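Local coordinates for uncharacterized protein (Chondromyces crocatus, PDB 6I86), which is of unknown function but, as a product of the crocagin gene cluster, probably takes part in the biosynthesis of this ribosomally made peptide natural product, at residues A[94-99]-A[104-109]; A[132-135]-A[139-142]; A[24-29]-A[43-48]; A[71-76]-A[118-123]. All blocks are in the same frame, centred on the assembly; numbering follows the deposited sequence.

Contact 1: A[94-99]-A[104-109]; sequences RLVACT and TLNRHV
Arg94 lays its guanidinium flat on the imidazole of His108 across the beta hairpin of strands 94-99 and 107-111. The two planes differ by only 4° and their centres lie 4.1 Å apart, with His108 CD2 above the middle of the guanidinium. With CG anti to the backbone N (chi1 -156°) and the chain straight from CG to NE, Arg94 reaches across to the neighbouring strand. Beneath the stack the ladder is antiparallel: Ala97 and Arg107 form a hydrogen-bonded pair, Ala97 N reaching Arg107 O at 2.8 Å and Arg107 N reaching Ala97 O at 2.9 Å. Val109 N adds a third bond, to Leu95 O. At the non-hydrogen-bonded pair Val96–His108, Val96 CA brings its hydrogen to Arg107 O, 3.2 Å away. Apolar contacts follow the other side of the ladder, where Val109 CG2 meets Ala97 CB at 3.9 Å while its CG1 meets Leu95 CD2. Further out, two waters sit at the guanidinium edge, in its plane, joining NH2 to Asn106 O and NE to Asn106 OD1. Cutting Arg94 back to an alanine would leave one face of the His108 ring without its cover, and both waters would probably lose the N-H donors that hold them. His108 NE2 is tied to Thr111 OG1, and Asn106 OD1, 3.0 Å from the water it shares with Arg94 NE, also accepts from Asn28 ND2.

Contact 2: A[132-135]-A[139-142]; sequences YDVE and AYPA
Tyr140 presents its ring obliquely to Val134, whose CG2 methyl comes neither squarely over the ring nor at its rim. The same ring meets that of His131 with the planes inclined at about 35°, too steep for a flat stack. Its far end is fixed by a hydrogen bond from the phenol OH to Asp147 OD2, so this aromatic group spans from the turn to the approach of strand 148-154. The other flat group is the peptide joining Ala139 to Tyr140. Val134 CG1 stands above that peptide, almost directly over Tyr140 N at 3.7 Å and 4.0 Å from Ala139 C. CG1 lies anti to the Val134 backbone N (chi1 179°), the rotation that turns this methyl to the peptide while CG2 is left on the side of the ring, at a looser distance. From the same position CG1 also touches Tyr140 CB at 4.2 Å. Both segments belong to the long irregular loop between helix 125-128 and strand 148-154, and here the chain doubles back so that the CA atoms of Val134 and Tyr140 come within 6.0 Å. Strand 60-69 lies beside the turn, with Tyr61 against Val134 and Lys63 against Tyr140. Chemically, the meeting of the two segments is dispersion contact from one branched side chain, which sets few directional demands; the directional ties of Tyr140 lie elsewhere, at its hydroxyl.

Contact 3: A[24-29]-A[43-48]; sequences SCSINS and WRLKIA
Cys25 and Ile27, which both press on Leu45, lead into Asn28, whose side-chain nitrogen ND2 is gripped by two carbonyl-type oxygens, Ala23 O and Asn106 OD1. A main-chain bond tightens the same turn: Asn28 N donates to Cys25 O at 2.9 Å, folding residues 26-27 into a short piece of 3-10 helix. That bend sets the side chains of Cys25, Ser26 and Ile27 around one apolar visitor, Leu45 from helix 38-47. Leu45 CG stands beside its own backbone N, anti to the carbonyl carbon (chi1 -73°), and CD1 continues anti to CA (chi2 175°), so this methyl reaches as far from the helix as the side chain allows. CD1 does most of the touching. It lies 3.8 Å from Cys25 SG and equally far from Ile27 CB, while Ser26 OG stands at its flank at 4.1 Å. The second methyl, CD2, also lies against the sulfur, 4.0 Å from Cys25 SG. All of this is van der Waals contact, the thiol acting here as one more apolar surface. On the helix side the backbone is still regular, with Ile47 N bonded to Trp43 O at 2.8 Å, and Ala48 is where the chain leaves helical geometry. Around this joint, Phe32 of helix 30-34 packs on Ser26, Ile27 and Leu45 together, and Leu51 of strand 51-55 touches both Ile27 and Leu45. Ile27 also rests on Leu19 and Phe21 of strand 17-22, so the loop lies between two helices and the four-stranded sheet.

Contact 4: A[71-76]-A[118-123]; sequences SAPAFE and RVLREW
Glu122 reaches from strand 115-123 to the backbone around Glu76. From CB the chain turns so that CG stands beside the backbone N, anti to the carbonyl carbon (chi1 -64°), then runs extended to the carboxylate. On the way, CG passes 3.7 Å from Leu120 CD2, two residues back along the same strand. At the tip the two oxygens part company. OE1 nestles against Glu76, 3.4 Å from its CA and 3.5 Å from its CB, and accepts a hydrogen bond from the next amide in the loop, Met77 N. OE2 takes a hydrogen from a water at 2.8 Å, and the same water gives its other hydrogen to Phe75 O. Each carboxylate oxygen thus has a partner in or leading to the loop backbone, which fixes the rotation of the group and satisfies a buried side chain. The carboxylate of Glu76 turns away, and its OE1 remains 5.6 Å from Glu122 OE1, a separation that is likely to ease the repulsion if both carry charge. Beside this polar patch is an apolar one: Leu120 CD2 packs against the ring of Pro73, 3.8 Å from CG and 4.1 Å from CD. Leu120 also touches Ser83 and Trp153 on the flanking strands, whereas Val119 and Trp123 turn to strand 51-55 of the other sheet. Loop 71-76, part of the connection between strands 60-69 and 82-90, therefore folds over the face of the five-stranded mixed sheet turned away from strand 51-55, anchored through a strand glutamate, Glu122, that accepts from Met77 N.

Contact 3 closes first along the chain; contact 4 then opens, contact 1 forms between its two segments, and contact 2 comes last. Contacts 1 and 3 are neighbours, centres 12 Å apart, and touch where Asn28 of the 24-29 loop meets Asn106, so the loop leading into helix 30-34 is bonded to the hairpin at the edge of the four-stranded sheet. Contact 4 lies on the five-stranded sheet, its centre 21 Å from that of contact 1 and across the middle of the chain, although strands 107-111 and 115-123 are consecutive. Contact 2 is peripheral, its centre 30 Å from that of contact 3. Together they sample hairpin, helical corner and two loops of one two-sheet chain.

Contact 1: A[94-99]-A[104-109]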
# COMPACT_ATOMS: atom_id res chain seq x y z
N ARG A 94 6.26 -11.82 -1.18
CA ARG A 94 7.00 -10.60 -1.52
C ARG A 94 5.99 -9.50 -1.84
O ARG A 94 5.40 -9.47 -2.92
CB ARG A 94 7.94 -10.86 -2.69
CG ARG A 94 9.11 -9.90 -2.75
CD ARG A 94 9.99 -10.16 -3.94
NE ARG A 94 10.65 -8.94 -4.39
CZ ARG A 94 11.73 -8.44 -3.82
NH1 ARG A 94 12.28 -9.06 -2.78
NH2 ARG A 94 12.28 -7.32 -4.28
N LEU A 95 5.79 -8.60 -0.88
CA LEU A 95 4.86 -7.49 -1.04
C LEU A 95 5.59 -6.32 -1.70
O LEU A 95 6.61 -5.85 -1.19
CB LEU A 95 4.30 -7.07 0.32
CG LEU A 95 3.32 -5.91 0.33
CD1 LEU A 95 2.02 -6.30 -0.37
CD2 LEU A 95 3.05 -5.47 1.75
N VAL A 96 5.07 -5.87 -2.84
CA VAL A 96 5.67 -4.77 -3.59
C VAL A 96 4.58 -3.76 -3.94
O VAL A 96 3.39 -4.03 -3.83
CB VAL A 96 6.37 -5.25 -4.88
CG1 VAL A 96 7.42 -6.30 -4.56
CG2 VAL A 96 5.35 -5.81 -5.84
N ALA A 97 5.03 -2.58 -4.38
CA ALA A 97 4.13 -1.47 -4.62
C ALA A 97 4.45 -0.80 -5.95
O ALA A 97 5.61 -0.75 -6.38
CB ALA A 97 4.22 -0.43 -3.49
N CYS A 98 3.40 -0.28 -6.60
CA CYS A 98 3.54 0.56 -7.78
C CYS A 98 2.47 1.64 -7.72
O CYS A 98 1.70 1.72 -6.76
CB CYS A 98 3.46 -0.27 -9.06
SG CYS A 98 1.80 -0.55 -9.69
N THR A 99 2.43 2.48 -8.75
CA THR A 99 1.37 3.46 -8.93
C THR A 99 0.88 3.38 -10.37
O THR A 99 1.53 2.78 -11.23
CB THR A 99 1.84 4.89 -8.61
OG1 THR A 99 2.63 5.39 -9.70
CG2 THR A 99 2.67 4.94 -7.33
N THR A 104 6.02 0.29 -13.50
CA THR A 104 7.23 -0.52 -13.36
C THR A 104 7.98 -0.24 -12.07
O THR A 104 9.14 -0.64 -11.95
CB THR A 104 8.16 -0.29 -14.55
OG1 THR A 104 8.66 1.05 -14.52
CG2 THR A 104 7.43 -0.53 -15.87
N LEU A 105 7.35 0.44 -11.11
CA LEU A 105 8.06 0.85 -9.90
C LEU A 105 8.66 -0.35 -9.18
O LEU A 105 9.86 -0.36 -8.85
CB LEU A 105 7.13 1.63 -8.97
CG LEU A 105 7.81 2.64 -8.04
CD1 LEU A 105 8.53 3.71 -8.84
CD2 LEU A 105 6.80 3.27 -7.09
N ASN A 106 7.86 -1.39 -8.94
CA ASN A 106 8.32 -2.63 -8.34
C ASN A 106 9.06 -2.36 -7.03
O ASN A 106 10.15 -2.88 -6.77
CB ASN A 106 9.19 -3.42 -9.32
CG ASN A 106 9.54 -4.80 -8.82
OD1 ASN A 106 8.74 -5.44 -8.14
ND2 ASN A 106 10.73 -5.27 -9.16
N ARG A 107 8.45 -1.52 -6.20
CA ARG A 107 9.07 -1.08 -4.96
C ARG A 107 8.86 -2.14 -3.88
O ARG A 107 7.72 -2.38 -3.47
CB ARG A 107 8.50 0.26 -4.52
CG ARG A 107 9.06 0.78 -3.21
CD ARG A 107 10.43 1.39 -3.41
NE ARG A 107 10.45 2.39 -4.48
CZ ARG A 107 10.15 3.67 -4.31
NH1 ARG A 107 9.79 4.12 -3.11
NH2 ARG A 107 10.19 4.50 -5.34
N HIS A 108 9.94 -2.75 -3.42
CA HIS A 108 9.83 -3.76 -2.38
C HIS A 108 9.37 -3.12 -1.08
O HIS A 108 9.95 -2.13 -0.62
CB HIS A 108 11.16 -4.48 -2.17
CG HIS A 108 11.10 -5.56 -1.14
ND1 HIS A 108 12.04 -5.68 -0.13
CD2 HIS A 108 10.21 -6.56 -0.95
CE1 HIS A 108 11.72 -6.72 0.63
NE2 HIS A 108 10.62 -7.27 0.16
N VAL A 109 8.34 -3.69 -0.48
CA VAL A 109 7.78 -3.21 0.78
C VAL A 109 8.20 -4.11 1.94
O VAL A 109 8.92 -3.69 2.85
CB VAL A 109 6.25 -3.10 0.70
CG1 VAL A 109 5.70 -2.61 2.02
CG2 VAL A 109 5.83 -2.17 -0.44
O HOH W 1 9.91 -7.85 -6.79
O HOH W 2 11.80 -5.16 -5.49

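Contact 2: A[132-135]-A[139-142]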
# COMPACT_ATOMS: atom_id res chain seq x y z
N TYR A 132 1.08 17.64 -0.81
CA TYR A 132 0.86 17.80 -2.24
C TYR A 132 1.98 18.59 -2.91
O TYR A 132 2.18 18.45 -4.12
CB TYR A 132 -0.48 18.49 -2.49
CG TYR A 132 -1.68 17.71 -2.01
CD1 TYR A 132 -1.72 16.32 -2.14
CD2 TYR A 132 -2.77 18.34 -1.43
CE1 TYR A 132 -2.82 15.60 -1.70
CE2 TYR A 132 -3.87 17.63 -0.99
CZ TYR A 132 -3.88 16.25 -1.13
OH TYR A 132 -4.97 15.53 -0.69
N ASP A 133 2.71 19.41 -2.15
CA ASP A 133 3.76 20.26 -2.69
C ASP A 133 5.16 19.71 -2.45
O ASP A 133 6.14 20.41 -2.73
CB ASP A 133 3.65 21.67 -2.11
CG ASP A 133 2.39 22.39 -2.55
OD1 ASP A 133 1.86 22.06 -3.63
OD2 ASP A 133 1.93 23.29 -1.81
N VAL A 134 5.28 18.49 -1.94
CA VAL A 134 6.60 17.89 -1.75
C VAL A 134 7.22 17.65 -3.12
O VAL A 134 6.61 17.04 -4.01
CB VAL A 134 6.49 16.60 -0.93
CG1 VAL A 134 7.85 15.97 -0.76
CG2 VAL A 134 5.87 16.89 0.43
N GLU A 135 8.46 18.12 -3.29
CA GLU A 135 9.11 18.06 -4.59
C GLU A 135 9.72 16.70 -4.88
O GLU A 135 9.78 16.29 -6.04
CB GLU A 135 10.19 19.14 -4.69
CG GLU A 135 9.68 20.56 -4.60
CD GLU A 135 10.78 21.55 -4.28
OE1 GLU A 135 10.48 22.62 -3.70
OE2 GLU A 135 11.96 21.25 -4.59
N ALA A 139 12.90 15.33 -0.01
CA ALA A 139 12.40 16.55 0.60
C ALA A 139 11.18 16.32 1.47
O ALA A 139 10.69 17.27 2.10
CB ALA A 139 12.08 17.58 -0.49
N TYR A 140 10.66 15.09 1.52
CA TYR A 140 9.60 14.77 2.46
C TYR A 140 10.14 14.92 3.87
O TYR A 140 11.12 14.25 4.23
CB TYR A 140 9.08 13.35 2.22
CG TYR A 140 7.79 13.00 2.95
CD1 TYR A 140 7.78 12.79 4.32
CD2 TYR A 140 6.60 12.86 2.26
CE1 TYR A 140 6.60 12.47 4.99
CE2 TYR A 140 5.42 12.54 2.91
CZ TYR A 140 5.43 12.34 4.28
OH TYR A 140 4.26 12.02 4.94
N PRO A 141 9.55 15.79 4.70
CA PRO A 141 10.11 16.04 6.03
C PRO A 141 10.18 14.77 6.86
O PRO A 141 9.21 14.01 6.96
CB PRO A 141 9.13 17.06 6.63
CG PRO A 141 8.49 17.71 5.45
CD PRO A 141 8.38 16.63 4.41
N ALA A 142 11.34 14.54 7.48
CA ALA A 142 11.58 13.30 8.20
C ALA A 142 10.62 13.12 9.37
O ALA A 142 10.24 11.98 9.68
CB ALA A 142 13.03 13.26 8.70

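Contact 3: A[24-29]-A[43-48]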
# COMPACT_ATOMS: atom_id res chain seq x y z
N SER A 24 4.71 -11.64 -7.67
CA SER A 24 4.34 -12.56 -8.73
C SER A 24 3.02 -12.20 -9.41
O SER A 24 2.64 -12.87 -10.38
CB SER A 24 4.28 -13.99 -8.19
OG SER A 24 3.20 -14.14 -7.28
N CYS A 25 2.32 -11.18 -8.92
CA CYS A 25 1.04 -10.81 -9.51
C CYS A 25 1.24 -10.33 -10.94
O CYS A 25 2.27 -9.75 -11.29
CB CYS A 25 0.37 -9.71 -8.67
SG CYS A 25 -1.29 -9.25 -9.22
N SER A 26 0.23 -10.59 -11.78
CA SER A 26 0.32 -10.24 -13.20
C SER A 26 0.56 -8.76 -13.41
O SER A 26 1.19 -8.36 -14.40
CB SER A 26 -0.96 -10.67 -13.92
OG SER A 26 -2.09 -9.99 -13.40
N ILE A 27 0.09 -7.92 -12.48
CA ILE A 27 0.26 -6.47 -12.61
C ILE A 27 1.73 -6.07 -12.56
O ILE A 27 2.08 -4.97 -13.00
CB ILE A 27 -0.54 -5.76 -11.50
CG1 ILE A 27 -0.69 -4.27 -11.82
CG2 ILE A 27 0.10 -5.97 -10.14
CD1 ILE A 27 -1.71 -3.55 -10.95
N ASN A 28 2.61 -6.94 -12.06
CA ASN A 28 4.03 -6.64 -11.96
C ASN A 28 4.80 -7.03 -13.22
O ASN A 28 6.02 -7.22 -13.16
CB ASN A 28 4.63 -7.35 -10.74
CG ASN A 28 5.86 -6.64 -10.20
OD1 ASN A 28 6.03 -5.44 -10.39
ND2 ASN A 28 6.72 -7.38 -9.51
N SER A 29 4.11 -7.15 -14.36
CA SER A 29 4.74 -7.47 -15.63
C SER A 29 4.29 -6.48 -16.69
O SER A 29 3.19 -5.93 -16.60
CB SER A 29 4.40 -8.90 -16.07
OG SER A 29 4.99 -9.86 -15.21
N TRP A 43 -9.11 -3.32 -11.08
CA TRP A 43 -10.26 -3.49 -10.19
C TRP A 43 -10.60 -4.96 -10.00
O TRP A 43 -11.05 -5.36 -8.92
CB TRP A 43 -11.47 -2.73 -10.74
CG TRP A 43 -12.52 -2.48 -9.70
CD1 TRP A 43 -13.71 -3.12 -9.57
CD2 TRP A 43 -12.45 -1.53 -8.63
NE1 TRP A 43 -14.40 -2.62 -8.50
CE2 TRP A 43 -13.65 -1.64 -7.90
CE3 TRP A 43 -11.49 -0.60 -8.22
CZ2 TRP A 43 -13.91 -0.85 -6.78
CZ3 TRP A 43 -11.76 0.18 -7.12
CH2 TRP A 43 -12.96 0.05 -6.41
N ARG A 44 -10.40 -5.78 -11.03
CA ARG A 44 -10.65 -7.21 -10.89
C ARG A 44 -9.64 -7.84 -9.94
O ARG A 44 -9.99 -8.73 -9.15
CB ARG A 44 -10.61 -7.89 -12.25
CG ARG A 44 -11.77 -7.52 -13.14
CD ARG A 44 -12.12 -8.68 -14.03
NE ARG A 44 -11.09 -8.97 -15.02
CZ ARG A 44 -10.97 -8.32 -16.18
NH1 ARG A 44 -11.81 -7.34 -16.48
NH2 ARG A 44 -10.01 -8.65 -17.03
N LEU A 45 -8.38 -7.41 -10.01
CA LEU A 45 -7.39 -7.89 -9.05
C LEU A 45 -7.75 -7.46 -7.63
O LEU A 45 -7.57 -8.23 -6.68
CB LEU A 45 -6.00 -7.37 -9.43
CG LEU A 45 -5.32 -8.02 -10.64
CD1 LEU A 45 -4.01 -7.32 -10.96
CD2 LEU A 45 -5.10 -9.50 -10.40
N LYS A 46 -8.28 -6.24 -7.48
CA LYS A 46 -8.73 -5.80 -6.16
C LYS A 46 -9.89 -6.65 -5.66
O LYS A 46 -9.91 -7.07 -4.50
CB LYS A 46 -9.13 -4.32 -6.22
CG LYS A 46 -9.75 -3.81 -4.92
CD LYS A 46 -10.19 -2.37 -5.04
CE LYS A 46 -11.38 -2.09 -4.13
NZ LYS A 46 -11.17 -2.65 -2.77
N ILE A 47 -10.87 -6.90 -6.53
CA ILE A 47 -12.01 -7.74 -6.15
C ILE A 47 -11.54 -9.12 -5.73
O ILE A 47 -12.07 -9.71 -4.78
CB ILE A 47 -13.02 -7.82 -7.31
CG1 ILE A 47 -13.68 -6.46 -7.54
CG2 ILE A 47 -14.08 -8.87 -7.04
CD1 ILE A 47 -14.59 -6.41 -8.75
N ALA A 48 -10.52 -9.65 -6.41
CA ALA A 48 -9.99 -10.98 -6.12
C ALA A 48 -9.00 -10.99 -4.97
O ALA A 48 -8.38 -12.03 -4.72
CB ALA A 48 -9.35 -11.57 -7.38

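Contact 4: A[71-76]-A[118-123]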
# COMPACT_ATOMS: atom_id res chain seq x y z
N SER A 71 -1.77 -9.75 15.02
CA SER A 71 -3.22 -9.63 15.00
C SER A 71 -3.57 -8.19 14.67
O SER A 71 -2.70 -7.39 14.33
CB SER A 71 -3.83 -10.09 16.34
OG SER A 71 -3.53 -9.17 17.38
N ALA A 72 -4.86 -7.85 14.77
CA ALA A 72 -5.29 -6.48 14.56
C ALA A 72 -4.59 -5.56 15.56
O ALA A 72 -4.29 -5.96 16.69
CB ALA A 72 -6.81 -6.37 14.71
N PRO A 73 -4.30 -4.32 15.17
CA PRO A 73 -3.55 -3.42 16.05
C PRO A 73 -4.32 -3.10 17.32
O PRO A 73 -5.54 -2.95 17.30
CB PRO A 73 -3.32 -2.17 15.19
CG PRO A 73 -4.38 -2.23 14.14
CD PRO A 73 -4.61 -3.69 13.87
N ALA A 74 -3.59 -3.02 18.43
CA ALA A 74 -4.20 -2.61 19.69
C ALA A 74 -4.56 -1.13 19.67
O ALA A 74 -5.52 -0.72 20.32
CB ALA A 74 -3.25 -2.91 20.85
N PHE A 75 -3.81 -0.33 18.91
CA PHE A 75 -4.04 1.11 18.83
C PHE A 75 -4.19 1.52 17.38
O PHE A 75 -3.31 1.23 16.56
CB PHE A 75 -2.91 1.89 19.50
CG PHE A 75 -2.74 1.59 20.95
CD1 PHE A 75 -3.53 2.23 21.90
CD2 PHE A 75 -1.82 0.65 21.38
CE1 PHE A 75 -3.39 1.95 23.25
CE2 PHE A 75 -1.67 0.36 22.73
CZ PHE A 75 -2.46 1.01 23.66
N GLU A 76 -5.29 2.20 17.07
CA GLU A 76 -5.51 2.70 15.73
C GLU A 76 -4.53 3.83 15.41
O GLU A 76 -3.96 4.47 16.30
CB GLU A 76 -6.95 3.20 15.59
CG GLU A 76 -7.23 4.50 16.35
CD GLU A 76 -8.71 4.74 16.59
OE1 GLU A 76 -9.52 3.90 16.15
OE2 GLU A 76 -9.05 5.76 17.22
N ARG A 118 -5.44 -10.70 6.39
CA ARG A 118 -6.32 -9.56 6.59
C ARG A 118 -5.49 -8.29 6.53
O ARG A 118 -4.33 -8.25 6.95
CB ARG A 118 -7.06 -9.67 7.92
CG ARG A 118 -8.57 -9.55 7.77
CD ARG A 118 -9.32 -9.90 9.05
NE ARG A 118 -9.36 -11.33 9.31
CZ ARG A 118 -10.18 -12.18 8.70
NH1 ARG A 118 -10.15 -13.47 9.01
NH2 ARG A 118 -11.01 -11.74 7.77
N VAL A 119 -6.08 -7.24 5.97
CA VAL A 119 -5.36 -6.00 5.71
C VAL A 119 -6.19 -4.84 6.24
O VAL A 119 -7.37 -4.70 5.88
CB VAL A 119 -5.07 -5.80 4.21
CG1 VAL A 119 -4.46 -4.42 3.96
CG2 VAL A 119 -4.15 -6.89 3.71
N LEU A 120 -5.59 -4.02 7.09
CA LEU A 120 -6.20 -2.79 7.55
C LEU A 120 -5.53 -1.62 6.84
O LEU A 120 -4.32 -1.42 6.98
CB LEU A 120 -6.08 -2.64 9.06
CG LEU A 120 -6.78 -1.40 9.64
CD1 LEU A 120 -8.29 -1.55 9.50
CD2 LEU A 120 -6.39 -1.20 11.10
N ARG A 121 -6.31 -0.87 6.07
CA ARG A 121 -5.86 0.38 5.48
C ARG A 121 -6.31 1.52 6.37
O ARG A 121 -7.51 1.79 6.48
CB ARG A 121 -6.40 0.57 4.07
CG ARG A 121 -6.14 1.98 3.53
CD ARG A 121 -6.80 2.22 2.19
NE ARG A 121 -8.18 2.67 2.30
CZ ARG A 121 -8.54 3.95 2.26
NH1 ARG A 121 -7.61 4.89 2.12
NH2 ARG A 121 -9.82 4.29 2.36
N GLU A 122 -5.35 2.19 7.00
CA GLU A 122 -5.61 3.41 7.77
C GLU A 122 -4.98 4.57 7.02
O GLU A 122 -3.81 4.51 6.63
CB GLU A 122 -5.02 3.31 9.17
CG GLU A 122 -5.66 2.22 10.02
CD GLU A 122 -5.02 2.10 11.39
OE1 GLU A 122 -5.66 2.49 12.38
OE2 GLU A 122 -3.87 1.61 11.46
N TRP A 123 -5.76 5.63 6.81
CA TRP A 123 -5.27 6.77 6.05
C TRP A 123 -5.72 8.07 6.71
O TRP A 123 -6.84 8.16 7.22
CB TRP A 123 -5.78 6.72 4.60
CG TRP A 123 -5.02 7.62 3.69
CD1 TRP A 123 -5.35 8.90 3.35
CD2 TRP A 123 -3.80 7.32 3.01
NE1 TRP A 123 -4.41 9.41 2.48
CE2 TRP A 123 -3.45 8.46 2.26
CE3 TRP A 123 -2.98 6.20 2.95
CZ2 TRP A 123 -2.30 8.51 1.47
CZ3 TRP A 123 -1.84 6.24 2.17
CH2 TRP A 123 -1.51 7.39 1.44
O HOH W 3 -2.45 0.81 13.71